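Local coordinates for LpxE (Aquifex aeolicus, PDB 6EBU), which removes the 1-phosphate group from lipid A as a membrane-embedded phosphatase, probably with the hydrolytic chemistry of the PAP2 superfamily, at residues M69-T72 against V73-S77. The protein carries 1 engineered substitution. Sequence-based numbering, arbitrary orientation.
Sequences MLET and VLVIS. Engineered in segment 69-72: M69 (natural residue Ile).
E71 and V75, one turn apart on helix 61-82, lie side by side and point the same way: carboxylate oxygen OE1 of E71 rests 3.8 Å from methyl CG2 of V75. E71 gets there by setting CG between the backbone N and the carbonyl carbon (chi1 64°) and bending again at chi2 (95°), which swings the acid forward along its own helix, toward V75. Beneath this pair V75 N donates to E71 O at 2.7 Å, a somewhat bent bond (143°), and adds a weak one to T72 O. Straighter i to i+4 bonds flank it: V73 N to the main-chain O of M69 (an engineered residue), L74 N to L70 O at 3.0 Å and I76 N to T72 O at 3.0 Å. I76 CG1 sits beyond the oxygen end of the same T72 carbonyl, 3.1 Å from O. Two hydroxyls turn back onto the backbone: T72 OG1 bonds to I68 O, and S77 OG donates to V73 O at 2.8 Å from above the carbonyl plane, S77 N arriving on the opposite face. Further out, A111, M112 and T115 of helix 108-121 and C164 of helix 151-170 surround E71; A111 also touches V75, and C164 L70. In this predicted transmembrane helix the hydroxyls thus spend their polarity on main-chain oxygens, whereas the E71 carboxylate is buried in a mostly apolar setting that may raise its pKa.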
loop_
_atom_site.group_PDB
_atom_site.type_symbol
_atom_site.label_atom_id
_atom_site.label_comp_id
_atom_site.label_asym_id
_atom_site.label_seq_id
_atom_site.Cartn_x
_atom_site.Cartn_y
_atom_site.Cartn_z
ATOM N N MET A 69 10.745 7.221 -5.390
ATOM C CA MET A 69 12.049 6.584 -5.545
ATOM C C MET A 69 12.534 6.001 -4.225
ATOM O O MET A 69 13.053 4.879 -4.185
ATOM C CB MET A 69 13.066 7.592 -6.077
ATOM C CG MET A 69 13.125 7.702 -7.586
ATOM S SD MET A 69 14.344 8.926 -8.107
ATOM C CE MET A 69 15.775 8.410 -7.153
ATOM N N LEU A 70 12.371 6.751 -3.132
ATOM C CA LEU A 70 12.808 6.268 -1.825
ATOM C C LEU A 70 12.026 5.028 -1.407
ATOM O O LEU A 70 12.616 4.001 -1.049
ATOM C CB LEU A 70 12.659 7.374 -0.778
ATOM C CG LEU A 70 13.630 8.554 -0.835
ATOM C CD1 LEU A 70 13.239 9.619 0.183
ATOM C CD2 LEU A 70 15.060 8.089 -0.607
ATOM N N GLU A 71 10.690 5.102 -1.448
ATOM C CA GLU A 71 9.888 3.972 -0.987
ATOM C C GLU A 71 10.061 2.761 -1.897
ATOM O O GLU A 71 10.113 1.624 -1.414
ATOM C CB GLU A 71 8.411 4.368 -0.874
ATOM C CG GLU A 71 7.735 4.744 -2.184
ATOM C CD GLU A 71 7.002 3.578 -2.826
ATOM O OE1 GLU A 71 6.970 2.483 -2.226
ATOM O OE2 GLU A 71 6.466 3.754 -3.940
ATOM N N THR A 72 10.173 2.981 -3.209
ATOM C CA THR A 72 10.326 1.862 -4.136
ATOM C C THR A 72 11.614 1.098 -3.860
ATOM O O THR A 72 11.612 -0.136 -3.780
ATOM C CB THR A 72 10.306 2.361 -5.582
ATOM O OG1 THR A 72 9.021 2.921 -5.878
ATOM C CG2 THR A 72 10.595 1.217 -6.543
ATOM N N VAL A 73 12.727 1.819 -3.713
ATOM C CA VAL A 73 14.000 1.172 -3.411
ATOM C C VAL A 73 13.907 0.415 -2.092
ATOM O O VAL A 73 14.307 -0.751 -1.989
ATOM C CB VAL A 73 15.135 2.212 -3.390
ATOM C CG1 VAL A 73 16.365 1.647 -2.704
ATOM C CG2 VAL A 73 15.466 2.661 -4.806
ATOM N N LEU A 74 13.358 1.067 -1.065
ATOM C CA LEU A 74 13.250 0.437 0.244
ATOM C C LEU A 74 12.318 -0.770 0.218
ATOM O O LEU A 74 12.569 -1.758 0.916
ATOM C CB LEU A 74 12.776 1.465 1.272
ATOM C CG LEU A 74 12.642 1.019 2.727
ATOM C CD1 LEU A 74 13.869 0.241 3.171
ATOM C CD2 LEU A 74 12.411 2.224 3.626
ATOM N N VAL A 75 11.256 -0.722 -0.588
ATOM C CA VAL A 75 10.283 -1.812 -0.599
ATOM C C VAL A 75 10.848 -3.033 -1.319
ATOM O O VAL A 75 10.726 -4.167 -0.840
ATOM C CB VAL A 75 8.957 -1.343 -1.223
ATOM C CG1 VAL A 75 8.133 -2.532 -1.694
ATOM C CG2 VAL A 75 8.169 -0.516 -0.220
ATOM N N ILE A 76 11.474 -2.827 -2.482
ATOM C CA ILE A 76 12.024 -3.964 -3.215
ATOM C C ILE A 76 13.210 -4.563 -2.470
ATOM O O ILE A 76 13.465 -5.770 -2.564
ATOM C CB ILE A 76 12.403 -3.563 -4.654
ATOM C CG1 ILE A 76 13.486 -2.479 -4.651
ATOM C CG2 ILE A 76 11.174 -3.095 -5.425
ATOM C CD1 ILE A 76 13.841 -1.961 -6.031
ATOM N N SER A 77 13.944 -3.746 -1.709
ATOM C CA SER A 77 15.058 -4.263 -0.918
ATOM C C SER A 77 14.560 -5.210 0.166
ATOM O O SER A 77 15.075 -6.323 0.321
ATOM C CB SER A 77 15.845 -3.106 -0.299
ATOM O OG SER A 77 16.480 -2.323 -1.295
#